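Local coordinates for protein sifA (Salmonella typhimurium, PDB 3CXB), which is a secreted effector that binds host PLEKHM2 and is required in host cells for endosomal tubulation and the formation of Salmonella-induced filaments, at residues A25-L30 against M53-R58; E63-I68 against L110-N115; E71-E74 against Q80-R83; A199-T204 against I256-M261; Y205-I210 against E237-C242. All blocks are in the same frame, centred on the assembly; numbering follows the deposited sequence.

Contact 1 of 5, residues A25-L30 against M53-R58; sequences AWWKVL and MLFAER
W27 and F55 make most of this contact, two aromatic side chains lying one over the other. They form an offset stack: the five-membered part of the indole and the phenyl ring have centroids 4.3 Å apart, and their planes are tilted by only 7°. The overlap runs from the CG-CD2 side of the indole out to its benzo part. F55 CE1 sits 3.4 Å from W27 CG, while F55 CD1 is 3.7 Å from W27 CE3. At the root of the tryptophan, W27 CB meets the far end of the phenyl ring, F55 CZ, at 3.4 Å, so the methylene joins the stack as well as the ring.

The first torsion of W27 swings its CG away from the backbone N (chi1 -174°), which sends the indole across to the other segment. F55 follows the last turn of helix 42-54 and is the first residue there to leave helical backbone angles; its ring reaches back toward helix 25-34. The second face of the phenyl ring is backed by L54 CB, 3.7 Å above its plane, so F55 is held between its own chain neighbour and the tryptophan.

Helix 25-34 is thus joined to the C-terminal end of helix 42-54. W27 also packs on D47 and L50 of that helix, F55 touches E24, and nearby L54 rests on strands 118-123 and 126-132 of the antiparallel sheet.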
# COMPACT_ATOMS: atom_id res chain seq x y z
N ALA A 25 -5.67 7.25 29.76
CA ALA A 25 -6.14 8.59 30.03
C ALA A 25 -6.34 9.32 28.71
O ALA A 25 -7.44 9.77 28.42
CB ALA A 25 -5.17 9.33 30.90
N TRP A 26 -5.29 9.44 27.91
CA TRP A 26 -5.46 10.14 26.64
C TRP A 26 -6.40 9.42 25.66
O TRP A 26 -6.93 10.04 24.74
CB TRP A 26 -4.10 10.42 26.00
CG TRP A 26 -3.28 11.37 26.81
CD1 TRP A 26 -2.13 11.09 27.49
CD2 TRP A 26 -3.56 12.76 27.04
NE1 TRP A 26 -1.67 12.22 28.13
CE2 TRP A 26 -2.53 13.25 27.88
CE3 TRP A 26 -4.57 13.63 26.63
CZ2 TRP A 26 -2.48 14.59 28.30
CZ3 TRP A 26 -4.53 14.96 27.06
CH2 TRP A 26 -3.49 15.43 27.88
N TRP A 27 -6.63 8.13 25.85
CA TRP A 27 -7.53 7.41 24.96
C TRP A 27 -8.97 7.83 25.29
O TRP A 27 -9.74 8.20 24.39
CB TRP A 27 -7.34 5.90 25.13
CG TRP A 27 -8.12 5.06 24.16
CD1 TRP A 27 -8.96 5.49 23.18
CD2 TRP A 27 -8.18 3.62 24.12
NE1 TRP A 27 -9.54 4.42 22.53
CE2 TRP A 27 -9.08 3.26 23.10
CE3 TRP A 27 -7.55 2.61 24.86
CZ2 TRP A 27 -9.37 1.92 22.80
CZ3 TRP A 27 -7.84 1.28 24.55
CH2 TRP A 27 -8.74 0.95 23.53
N LYS A 28 -9.34 7.78 26.57
CA LYS A 28 -10.70 8.17 26.99
C LYS A 28 -11.03 9.60 26.61
O LYS A 28 -12.18 9.92 26.28
CB LYS A 28 -10.89 8.00 28.50
CG LYS A 28 -11.03 6.57 28.92
CD LYS A 28 -11.21 6.47 30.41
CE LYS A 28 -11.17 5.00 30.85
NZ LYS A 28 -11.37 4.83 32.32
N VAL A 29 -10.04 10.48 26.66
CA VAL A 29 -10.26 11.86 26.29
C VAL A 29 -10.40 11.95 24.77
O VAL A 29 -11.18 12.76 24.27
CB VAL A 29 -9.08 12.77 26.80
CG1 VAL A 29 -7.78 12.21 26.35
CG2 VAL A 29 -9.23 14.18 26.27
N LEU A 30 -9.68 11.12 24.04
CA LEU A 30 -9.76 11.17 22.59
C LEU A 30 -11.06 10.56 22.13
O LEU A 30 -11.71 11.08 21.22
CB LEU A 30 -8.61 10.41 21.94
CG LEU A 30 -8.81 10.23 20.43
CD1 LEU A 30 -8.93 11.59 19.77
CD2 LEU A 30 -7.67 9.48 19.83
N MET A 53 -3.76 0.91 16.86
CA MET A 53 -2.90 2.01 16.47
C MET A 53 -2.03 2.62 17.52
O MET A 53 -0.88 2.93 17.27
CB MET A 53 -3.71 3.12 15.83
CG MET A 53 -2.88 4.34 15.45
SD MET A 53 -3.91 5.64 14.80
CE MET A 53 -3.34 7.02 15.72
N LEU A 54 -2.57 2.79 18.72
CA LEU A 54 -1.78 3.45 19.74
C LEU A 54 -1.70 2.75 21.05
O LEU A 54 -0.86 3.11 21.87
CB LEU A 54 -2.33 4.85 19.99
CG LEU A 54 -2.48 5.77 18.78
CD1 LEU A 54 -3.64 6.71 19.03
CD2 LEU A 54 -1.18 6.52 18.55
N PHE A 55 -2.55 1.76 21.30
CA PHE A 55 -2.50 1.12 22.61
C PHE A 55 -2.38 -0.38 22.61
O PHE A 55 -2.96 -1.04 23.47
CB PHE A 55 -3.72 1.54 23.43
CG PHE A 55 -4.10 2.99 23.28
CD1 PHE A 55 -5.02 3.39 22.30
CD2 PHE A 55 -3.52 3.97 24.08
CE1 PHE A 55 -5.36 4.74 22.12
CE2 PHE A 55 -3.85 5.32 23.91
CZ PHE A 55 -4.77 5.71 22.93
N ALA A 56 -1.62 -0.93 21.66
CA ALA A 56 -1.42 -2.38 21.60
C ALA A 56 -0.03 -2.71 22.11
O ALA A 56 0.68 -1.84 22.59
CB ALA A 56 -1.57 -2.88 20.19
N GLU A 57 0.36 -3.98 22.00
CA GLU A 57 1.66 -4.41 22.49
C GLU A 57 2.79 -3.69 21.77
O GLU A 57 3.90 -3.54 22.30
CB GLU A 57 1.83 -5.93 22.34
CG GLU A 57 2.88 -6.52 23.29
CD GLU A 57 3.12 -8.01 23.10
OE1 GLU A 57 3.78 -8.62 23.96
OE2 GLU A 57 2.65 -8.57 22.09
N ARG A 58 2.51 -3.24 20.55
CA ARG A 58 3.51 -2.52 19.79
C ARG A 58 2.90 -1.62 18.72
O ARG A 58 1.76 -1.78 18.32
CB ARG A 58 4.54 -3.48 19.17
CG ARG A 58 4.06 -4.43 18.10
CD ARG A 58 5.20 -5.36 17.75
NE ARG A 58 4.93 -6.17 16.57
CZ ARG A 58 5.78 -7.06 16.07
NH1 ARG A 58 5.46 -7.76 14.99
NH2 ARG A 58 6.96 -7.24 16.65

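Contact 2 of 5, residues E63-I68 against L110-N115; sequences ERLTEI and LRITQN
L65 and I112 meet tip to tip in the buried layer between helix 62-75 and the sheet, and this is the apolar heart of the contact. The leucine turns both methyls to the isoleucine: L65 CD1 lies 3.7 Å from I112 CG2, and L65 CD2 lies 3.8 Å from I112 CG1. Next along the strand, Q114 brings a polar side chain into the same layer but touches mainly carbon. Its extended chain slides past L65 in the opposite direction, leaving Q114 NE2 3.9 Å from L65 CD1. The Q114 side chain crosses that of T66 at about a right angle, its amide lying by T66 CG2 with the NE2 end nearest.

No hydrogen bond spans the two segments; the polar links run along the helix. T66 holds OG1 between its backbone N and carbonyl carbon (chi1 72°), where it donates to E63 O at 2.8 Å, in the carbonyl plane and on a lone pair. E63 O also takes the backbone N-H of E67. The same T66 hydroxyl is hydrogen-bonded to Y158 OH of strand 158-167, in the three-stranded sheet. On the flank, R64 and E67 form a salt bridge, NH2 to OE2 2.7 Å.

Locally, the axes of 63-68 and 110-114 pass 10.5 Å apart, with 143° between their directions. Strand 108-114 is the middle one of the five-stranded antiparallel sheet, between 96-101 and 118-123; L65 also touches F119, and helix 42-54 packs against I68 and L110.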
# COMPACT_ATOMS: atom_id res chain seq x y z
N GLU A 63 2.91 1.63 6.94
CA GLU A 63 1.87 1.32 5.98
C GLU A 63 0.58 1.03 6.73
O GLU A 63 -0.46 1.60 6.41
CB GLU A 63 2.28 0.13 5.12
CG GLU A 63 1.26 -0.28 4.04
CD GLU A 63 1.04 0.77 2.94
OE1 GLU A 63 0.88 0.37 1.76
OE2 GLU A 63 0.99 1.99 3.25
N ARG A 64 0.65 0.18 7.75
CA ARG A 64 -0.55 -0.16 8.53
C ARG A 64 -1.09 1.10 9.23
O ARG A 64 -2.30 1.22 9.48
CB ARG A 64 -0.21 -1.25 9.54
CG ARG A 64 -1.36 -1.67 10.44
CD ARG A 64 -2.55 -2.16 9.64
NE ARG A 64 -3.69 -2.46 10.50
CZ ARG A 64 -4.96 -2.42 10.09
NH1 ARG A 64 -5.94 -2.70 10.93
NH2 ARG A 64 -5.23 -2.07 8.83
N LEU A 65 -0.18 2.02 9.54
CA LEU A 65 -0.57 3.28 10.16
C LEU A 65 -1.51 4.02 9.22
O LEU A 65 -2.61 4.39 9.62
CB LEU A 65 0.64 4.19 10.39
CG LEU A 65 0.61 5.06 11.66
CD1 LEU A 65 1.74 6.04 11.61
CD2 LEU A 65 -0.68 5.77 11.83
N THR A 66 -1.09 4.23 7.98
CA THR A 66 -1.94 4.95 7.03
C THR A 66 -3.28 4.25 6.79
O THR A 66 -4.31 4.93 6.70
CB THR A 66 -1.27 5.17 5.67
OG1 THR A 66 -1.20 3.91 4.97
CG2 THR A 66 0.14 5.72 5.84
N GLU A 67 -3.27 2.92 6.72
CA GLU A 67 -4.53 2.22 6.49
C GLU A 67 -5.53 2.54 7.57
O GLU A 67 -6.67 2.93 7.30
CB GLU A 67 -4.36 0.70 6.47
CG GLU A 67 -3.61 0.11 5.29
CD GLU A 67 -3.41 -1.38 5.45
OE1 GLU A 67 -2.86 -2.01 4.51
OE2 GLU A 67 -3.79 -1.92 6.52
N ILE A 68 -5.09 2.37 8.81
CA ILE A 68 -5.97 2.56 9.95
C ILE A 68 -6.60 3.92 9.93
O ILE A 68 -7.76 4.10 10.34
CB ILE A 68 -5.24 2.36 11.28
CG1 ILE A 68 -4.62 0.95 11.31
CG2 ILE A 68 -6.21 2.51 12.43
CD1 ILE A 68 -3.69 0.69 12.51
N LEU A 110 -5.58 14.21 16.51
CA LEU A 110 -4.65 13.13 16.24
C LEU A 110 -3.77 13.58 15.09
O LEU A 110 -4.27 14.02 14.06
CB LEU A 110 -5.41 11.86 15.86
CG LEU A 110 -4.64 10.57 15.56
CD1 LEU A 110 -4.03 10.04 16.84
CD2 LEU A 110 -5.56 9.54 14.94
N ARG A 111 -2.47 13.48 15.27
CA ARG A 111 -1.54 13.92 14.25
C ARG A 111 -0.59 12.79 13.89
O ARG A 111 0.01 12.18 14.76
CB ARG A 111 -0.74 15.11 14.78
CG ARG A 111 0.24 15.73 13.81
CD ARG A 111 1.07 16.80 14.51
NE ARG A 111 2.14 17.30 13.64
CZ ARG A 111 1.93 18.03 12.55
NH1 ARG A 111 2.95 18.43 11.80
NH2 ARG A 111 0.69 18.37 12.22
N ILE A 112 -0.44 12.52 12.60
CA ILE A 112 0.47 11.47 12.14
C ILE A 112 1.38 12.09 11.11
O ILE A 112 0.92 12.62 10.10
CB ILE A 112 -0.28 10.32 11.43
CG1 ILE A 112 -1.09 9.49 12.43
CG2 ILE A 112 0.72 9.44 10.71
CD1 ILE A 112 -2.03 8.47 11.76
N THR A 113 2.69 12.05 11.36
CA THR A 113 3.60 12.63 10.38
C THR A 113 4.47 11.50 9.88
O THR A 113 4.77 10.57 10.63
CB THR A 113 4.46 13.74 10.99
OG1 THR A 113 5.38 13.15 11.91
CG2 THR A 113 3.57 14.75 11.75
N GLN A 114 4.84 11.55 8.61
CA GLN A 114 5.68 10.52 8.04
C GLN A 114 6.75 11.19 7.21
O GLN A 114 6.48 11.83 6.19
CB GLN A 114 4.87 9.54 7.18
CG GLN A 114 3.53 9.11 7.79
CD GLN A 114 2.94 7.87 7.13
OE1 GLN A 114 3.20 7.57 5.95
NE2 GLN A 114 2.14 7.15 7.88
N ASN A 115 7.98 11.04 7.67
CA ASN A 115 9.13 11.61 7.01
C ASN A 115 9.78 10.51 6.20
O ASN A 115 9.18 9.46 5.99
CB ASN A 115 10.09 12.16 8.06
CG ASN A 115 9.43 13.15 8.98
OD1 ASN A 115 9.01 14.22 8.55
ND2 ASN A 115 9.31 12.81 10.25

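Contact 3 of 5, residues E71-E74 against Q80-R83; sequences ELKE and QRDR
R81 NH2 is the polar atom where the two segments come together, 2.9 Å from E74 O and 3.8 Å from E74 OE2. The second of these is a long salt bridge. R81 and E74 lie side by side and point the same way, but the carboxylate and guanidinium planes stand 63° apart, so the ions do not face each other flat. E74 CA lies over one face of the guanidinium, toward its rim.

The arginine gets there by stretching out. Its chain is extended from CG to NE and runs back along the end of helix 62-75, passing the K73 carbonyl on the way: R81 CG is 3.5 Å from K73 O. R81 NE finds its hydrogen bond just beyond the segment, at A76 O. The K73 side chain runs beside the root of this arm, the two CG atoms of K73 and R81 being 4.4 Å apart, before its own ammonium group goes to D157 in a salt bridge.

Just after the short helix 78-81, a second ion pair joins two adjacent residues, D82 and R83. R83 grips D82 side-on, with NE and NH1 both on OD1, at 2.6 Å for R83 NE to D82 OD1. NE comes in nearly along the C-O axis, whereas NH1 arrives from above the carboxylate plane.

The arrangement is that of a short connection at the protein surface between the C-terminal end of helix 62-75 and a brief, weakly bonded helical turn: an arginine of the turn reaches back over the last carbonyls of the helix, where the helix dipole would favour a positive charge.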
# COMPACT_ATOMS: atom_id res chain seq x y z
N GLU A 71 -9.44 3.72 7.58
CA GLU A 71 -10.51 2.84 8.02
C GLU A 71 -11.35 3.72 8.95
O GLU A 71 -12.57 3.62 9.00
CB GLU A 71 -9.94 1.62 8.76
CG GLU A 71 -9.54 0.45 7.83
CD GLU A 71 -8.77 -0.67 8.54
OE1 GLU A 71 -9.20 -1.09 9.65
OE2 GLU A 71 -7.75 -1.15 7.98
N LEU A 72 -10.69 4.60 9.67
CA LEU A 72 -11.41 5.49 10.57
C LEU A 72 -12.24 6.46 9.74
O LEU A 72 -13.43 6.62 9.96
CB LEU A 72 -10.43 6.25 11.47
CG LEU A 72 -9.76 5.41 12.56
CD1 LEU A 72 -8.53 6.11 13.09
CD2 LEU A 72 -10.77 5.14 13.70
N LYS A 73 -11.59 7.11 8.77
CA LYS A 73 -12.27 8.08 7.93
C LYS A 73 -13.48 7.42 7.28
O LYS A 73 -14.59 7.97 7.30
CB LYS A 73 -11.33 8.60 6.87
CG LYS A 73 -11.91 9.73 6.05
CD LYS A 73 -10.93 10.17 4.98
CE LYS A 73 -11.56 11.12 3.98
NZ LYS A 73 -10.65 11.29 2.81
N GLU A 74 -13.28 6.23 6.74
CA GLU A 74 -14.35 5.49 6.10
C GLU A 74 -15.44 5.13 7.13
O GLU A 74 -16.62 5.09 6.79
CB GLU A 74 -13.78 4.23 5.44
CG GLU A 74 -14.59 3.66 4.27
CD GLU A 74 -15.93 3.05 4.70
OE1 GLU A 74 -15.94 2.24 5.66
OE2 GLU A 74 -16.96 3.35 4.07
N GLN A 80 -18.73 14.18 9.29
CA GLN A 80 -17.42 14.34 9.92
C GLN A 80 -16.20 13.95 9.08
O GLN A 80 -15.07 14.09 9.55
CB GLN A 80 -17.39 13.57 11.24
CG GLN A 80 -18.62 13.78 12.09
CD GLN A 80 -19.11 15.20 12.05
OE1 GLN A 80 -18.35 16.14 12.26
NE2 GLN A 80 -20.40 15.38 11.78
N ARG A 81 -16.39 13.47 7.86
CA ARG A 81 -15.24 13.07 7.06
C ARG A 81 -14.30 14.21 6.66
O ARG A 81 -13.12 13.97 6.40
CB ARG A 81 -15.70 12.30 5.82
CG ARG A 81 -16.19 10.91 6.16
CD ARG A 81 -16.55 10.06 4.95
NE ARG A 81 -17.20 8.81 5.35
CZ ARG A 81 -17.63 7.87 4.52
NH1 ARG A 81 -17.51 8.01 3.21
NH2 ARG A 81 -18.19 6.77 5.00
N ASP A 82 -14.79 15.44 6.62
CA ASP A 82 -13.87 16.52 6.28
C ASP A 82 -12.97 16.77 7.48
O ASP A 82 -12.07 17.60 7.43
CB ASP A 82 -14.61 17.81 5.86
CG ASP A 82 -15.59 18.30 6.90
OD1 ASP A 82 -15.27 18.23 8.09
OD2 ASP A 82 -16.69 18.77 6.51
N ARG A 83 -13.22 16.04 8.56
CA ARG A 83 -12.40 16.17 9.76
C ARG A 83 -11.10 15.38 9.62
O ARG A 83 -10.21 15.52 10.44
CB ARG A 83 -13.14 15.66 11.00
CG ARG A 83 -14.31 16.48 11.49
CD ARG A 83 -13.95 17.94 11.63
NE ARG A 83 -14.17 18.66 10.38
CZ ARG A 83 -13.66 19.85 10.09
NH1 ARG A 83 -13.92 20.42 8.92
NH2 ARG A 83 -12.87 20.46 10.96

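Contact 4 of 5, residues A199-T204 against I256-M261; sequences AQEKAT and IPIEKM
E201 and P257 bring the two backbones closest, CA to CA 6.5 Å, where the middle of one helical segment faces the start of another helix. Segment 199-204 lies wholly within helix 197-220, while 256-261 leaves a loop and enters helix 258-267, with P257 at the N-cap position. The first turn of that helix is already closed, M261 N bonding to P257 O at 2.7 Å. E201 is the glutamate of the WxxxE motif that gives this class of bacterial effectors its name, and W197 is the tryptophan, one turn earlier on the same helix.

The glutamate does the reaching. Its CG points away from the backbone N (chi1 -171°) and the chain then bends at the next bond (chi2 60°), which lays the carboxylate against the helix start. There OE1 accepts a weak hydrogen bond from the backbone N-H of I258, 3.4 Å between E201 OE1 and I258 N. P257 CB lies 3.4 Å from E201 OE1, so the root of the proline ring flanks the carboxylate. A carboxylate at the N-terminal end of a helix would also be favoured by the helix dipole. The rest of the side chain serves as a surface for I258, which crosses it obliquely: I258 CG1 is 3.8 Å from E201 CD and I258 CD1 4.0 Å from E201 CG. W197 packs on I258 and M261, so both residues of the motif meet this helix, as expected for a motif with a structural part in the fold.

On the flank of helix 197-220, Q200 NE2 donates to T204 OG1 at 2.8 Å, nearly in the amide plane.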
# COMPACT_ATOMS: atom_id res chain seq x y z
N ALA A 199 -11.93 -3.83 -11.95
CA ALA A 199 -12.29 -5.23 -11.86
C ALA A 199 -11.29 -6.07 -12.65
O ALA A 199 -11.00 -7.21 -12.30
CB ALA A 199 -13.70 -5.44 -12.40
N GLN A 200 -10.76 -5.47 -13.71
CA GLN A 200 -9.80 -6.15 -14.56
C GLN A 200 -8.45 -6.24 -13.86
O GLN A 200 -7.96 -7.33 -13.56
CB GLN A 200 -9.64 -5.39 -15.88
CG GLN A 200 -8.71 -6.06 -16.89
CD GLN A 200 -9.16 -7.46 -17.28
OE1 GLN A 200 -10.27 -7.65 -17.78
NE2 GLN A 200 -8.30 -8.45 -17.06
N GLU A 201 -7.86 -5.07 -13.61
CA GLU A 201 -6.56 -4.95 -12.97
C GLU A 201 -6.51 -5.78 -11.69
O GLU A 201 -5.55 -6.49 -11.44
CB GLU A 201 -6.28 -3.47 -12.65
CG GLU A 201 -4.88 -3.15 -12.17
CD GLU A 201 -3.81 -3.52 -13.17
OE1 GLU A 201 -3.99 -3.20 -14.37
OE2 GLU A 201 -2.78 -4.11 -12.76
N LYS A 202 -7.57 -5.71 -10.90
CA LYS A 202 -7.62 -6.46 -9.67
C LYS A 202 -7.41 -7.96 -9.89
O LYS A 202 -6.65 -8.58 -9.16
CB LYS A 202 -8.95 -6.21 -8.96
CG LYS A 202 -9.08 -6.89 -7.61
CD LYS A 202 -10.37 -6.46 -6.92
CE LYS A 202 -10.58 -7.15 -5.58
NZ LYS A 202 -11.87 -6.70 -4.96
N ALA A 203 -8.07 -8.54 -10.89
CA ALA A 203 -7.90 -9.97 -11.13
C ALA A 203 -6.55 -10.25 -11.77
O ALA A 203 -5.79 -11.09 -11.28
CB ALA A 203 -9.02 -10.50 -12.00
N THR A 204 -6.25 -9.55 -12.85
CA THR A 204 -5.00 -9.74 -13.58
C THR A 204 -3.78 -9.67 -12.69
O THR A 204 -2.98 -10.61 -12.61
CB THR A 204 -4.84 -8.67 -14.68
OG1 THR A 204 -5.87 -8.83 -15.65
CG2 THR A 204 -3.47 -8.80 -15.37
N ILE A 256 -4.44 -0.40 -20.30
CA ILE A 256 -3.05 -0.23 -19.88
C ILE A 256 -2.89 -0.53 -18.39
O ILE A 256 -3.28 0.27 -17.55
CB ILE A 256 -2.56 1.21 -20.16
CG1 ILE A 256 -2.78 1.56 -21.64
CG2 ILE A 256 -1.08 1.35 -19.78
CD1 ILE A 256 -2.38 2.99 -22.02
N PRO A 257 -2.31 -1.70 -18.05
CA PRO A 257 -2.11 -2.07 -16.65
C PRO A 257 -1.18 -1.14 -15.88
O PRO A 257 -0.47 -0.31 -16.47
CB PRO A 257 -1.57 -3.50 -16.75
CG PRO A 257 -0.84 -3.48 -18.03
CD PRO A 257 -1.78 -2.74 -18.94
N ILE A 258 -1.19 -1.27 -14.55
CA ILE A 258 -0.35 -0.45 -13.68
C ILE A 258 1.15 -0.60 -14.00
O ILE A 258 1.88 0.39 -13.98
CB ILE A 258 -0.59 -0.78 -12.19
CG1 ILE A 258 -2.04 -0.48 -11.83
CG2 ILE A 258 0.35 0.03 -11.32
CD1 ILE A 258 -2.35 -0.64 -10.38
N GLU A 259 1.61 -1.80 -14.31
CA GLU A 259 3.02 -1.97 -14.63
C GLU A 259 3.40 -1.16 -15.85
O GLU A 259 4.32 -0.34 -15.80
CB GLU A 259 3.35 -3.44 -14.87
CG GLU A 259 3.17 -4.31 -13.65
CD GLU A 259 3.66 -5.73 -13.88
OE1 GLU A 259 3.52 -6.56 -12.95
OE2 GLU A 259 4.18 -6.00 -14.99
N LYS A 260 2.69 -1.39 -16.95
CA LYS A 260 2.96 -0.68 -18.19
C LYS A 260 2.75 0.81 -17.89
O LYS A 260 3.46 1.68 -18.41
CB LYS A 260 2.00 -1.17 -19.28
CG LYS A 260 2.42 -0.84 -20.71
CD LYS A 260 2.19 0.62 -21.06
CE LYS A 260 2.48 0.88 -22.52
NZ LYS A 260 2.19 2.29 -22.88
N MET A 261 1.78 1.07 -17.03
CA MET A 261 1.44 2.42 -16.63
C MET A 261 2.65 3.12 -16.03
O MET A 261 2.97 4.25 -16.39
CB MET A 261 0.32 2.36 -15.61
CG MET A 261 -0.86 3.22 -15.94
SD MET A 261 -2.31 2.74 -14.99
CE MET A 261 -2.31 4.05 -13.72

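Contact 5 of 5, residues Y205-I210 against E237-C242; sequences YLAAKI and ETMAMC
M239 is folded back on itself to reach A207 and I210: bends at chi2 (-72°) and chi3 (-93°) curl the thioether so that its sulfur and methyl turn to the facing helix. The setting is an antiparallel helix pair, 197-220 against 228-241, whose local axes pass 10.3 Å apart with 145° between their directions.

A207 offers only its methyl to this partner. Its small side chain lets the backbones come near, the CA atoms of A207 and M239 being 6.7 Å apart, and the curled methionine lies on it with its sulfur and terminal methyl, M239 SD standing 3.5 Å from A207 CB.

I210 gives up the most surface. With CG1 beside the backbone N it extends CD1 toward the methionine and reaches over that side chain at a slant. It also slides past T238 in the opposite direction, though the spacing of these two in the model is too short to be trusted in detail. All four residues are buried, and no hydrogen bond joins the segments; between these two segments the contact is side-chain packing.

Other parts of the helical bundle close around it. I210 also touches I310 and T238 touches Q317, both on helix 307-324, while F235, one turn before M239, packs on A207 and I210. The sulfur is the point where the two residues of helix 197-220 converge: besides the alanine methyl, M239 SD has I210 CD1 at 3.6 Å.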
# COMPACT_ATOMS: atom_id res chain seq x y z
N TYR A 205 -3.63 -8.53 -12.03
CA TYR A 205 -2.50 -8.26 -11.15
C TYR A 205 -2.37 -9.32 -10.06
O TYR A 205 -1.33 -9.96 -9.92
CB TYR A 205 -2.67 -6.86 -10.52
CG TYR A 205 -1.41 -6.26 -9.96
CD1 TYR A 205 -0.92 -6.64 -8.71
CD2 TYR A 205 -0.70 -5.28 -10.68
CE1 TYR A 205 0.24 -6.07 -8.19
CE2 TYR A 205 0.46 -4.71 -10.16
CZ TYR A 205 0.92 -5.10 -8.92
OH TYR A 205 2.04 -4.51 -8.39
N LEU A 206 -3.43 -9.51 -9.29
CA LEU A 206 -3.38 -10.47 -8.21
C LEU A 206 -3.12 -11.91 -8.64
O LEU A 206 -2.34 -12.61 -7.99
CB LEU A 206 -4.67 -10.38 -7.39
CG LEU A 206 -4.76 -9.10 -6.53
CD1 LEU A 206 -6.13 -8.93 -5.90
CD2 LEU A 206 -3.70 -9.19 -5.44
N ALA A 207 -3.75 -12.36 -9.73
CA ALA A 207 -3.52 -13.74 -10.17
C ALA A 207 -2.07 -13.90 -10.60
O ALA A 207 -1.45 -14.95 -10.35
CB ALA A 207 -4.47 -14.12 -11.32
N ALA A 208 -1.50 -12.86 -11.21
CA ALA A 208 -0.10 -12.91 -11.62
C ALA A 208 0.81 -13.02 -10.39
O ALA A 208 1.83 -13.73 -10.41
CB ALA A 208 0.25 -11.67 -12.40
N LYS A 209 0.44 -12.31 -9.32
CA LYS A 209 1.19 -12.33 -8.07
C LYS A 209 1.10 -13.74 -7.48
O LYS A 209 2.09 -14.30 -6.99
CB LYS A 209 0.60 -11.32 -7.09
CG LYS A 209 1.62 -10.52 -6.31
CD LYS A 209 2.53 -9.76 -7.24
CE LYS A 209 3.26 -8.65 -6.50
NZ LYS A 209 4.41 -8.12 -7.30
N ILE A 210 -0.09 -14.32 -7.55
CA ILE A 210 -0.29 -15.65 -7.02
C ILE A 210 0.56 -16.64 -7.79
O ILE A 210 1.08 -17.60 -7.21
CB ILE A 210 -1.78 -16.08 -7.08
CG1 ILE A 210 -2.60 -15.19 -6.13
CG2 ILE A 210 -1.90 -17.52 -6.63
CD1 ILE A 210 -4.08 -15.26 -6.32
N GLU A 237 -6.92 -22.48 -5.65
CA GLU A 237 -7.38 -22.38 -4.28
C GLU A 237 -7.21 -20.95 -3.76
O GLU A 237 -8.16 -20.36 -3.23
CB GLU A 237 -6.61 -23.36 -3.39
CG GLU A 237 -7.29 -23.70 -2.08
CD GLU A 237 -7.82 -25.12 -2.06
OE1 GLU A 237 -8.62 -25.44 -1.15
OE2 GLU A 237 -7.44 -25.92 -2.95
N THR A 238 -6.02 -20.38 -3.92
CA THR A 238 -5.83 -19.03 -3.43
C THR A 238 -6.69 -18.06 -4.25
O THR A 238 -7.23 -17.10 -3.70
CB THR A 238 -4.36 -18.58 -3.50
OG1 THR A 238 -4.08 -18.07 -4.80
CG2 THR A 238 -3.42 -19.74 -3.21
N MET A 239 -6.81 -18.29 -5.55
CA MET A 239 -7.64 -17.42 -6.37
C MET A 239 -9.06 -17.48 -5.81
O MET A 239 -9.76 -16.46 -5.73
CB MET A 239 -7.68 -17.89 -7.82
CG MET A 239 -6.46 -17.57 -8.63
SD MET A 239 -6.40 -15.83 -8.99
CE MET A 239 -7.22 -15.75 -10.56
N ALA A 240 -9.49 -18.67 -5.42
CA ALA A 240 -10.83 -18.84 -4.90
C ALA A 240 -11.01 -18.08 -3.61
O ALA A 240 -11.96 -17.33 -3.47
CB ALA A 240 -11.15 -20.31 -4.70
N MET A 241 -10.10 -18.27 -2.67
CA MET A 241 -10.21 -17.58 -1.39
C MET A 241 -10.29 -16.07 -1.56
O MET A 241 -10.94 -15.40 -0.77
CB MET A 241 -9.03 -17.94 -0.50
CG MET A 241 -9.25 -19.17 0.33
SD MET A 241 -7.74 -19.68 1.17
CE MET A 241 -7.41 -21.23 0.29
N CYS A 242 -9.62 -15.54 -2.57
CA CYS A 242 -9.62 -14.11 -2.82
C CYS A 242 -10.86 -13.70 -3.57
O CYS A 242 -11.08 -12.51 -3.82
CB CYS A 242 -8.38 -13.70 -3.60
SG CYS A 242 -6.89 -14.07 -2.69

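In the fold
The five contacts fall into two groups. Contacts 1, 2 and 3 belong to the five-stranded sheet and the helices on it. Contact 1 touches contact 2 through M53 CE and L110 CD1, 3.3 Å apart, with centres about 15 Å apart. Contacts 2 and 3 share helix 62-75 and are joined by a salt bridge, R64 NH2 to E71 OE2 2.8 Å. Contacts 4 and 5 sit in the helical C-terminal part, on successive stretches of helix 197-220, centres about 14 Å apart. Between the groups the centres of contacts 1 and 4 are about 39 Å apart, on opposite sides of the chain's centre. All five lie within the region, residues 1-330, mapped as interacting with host PLEKHM2.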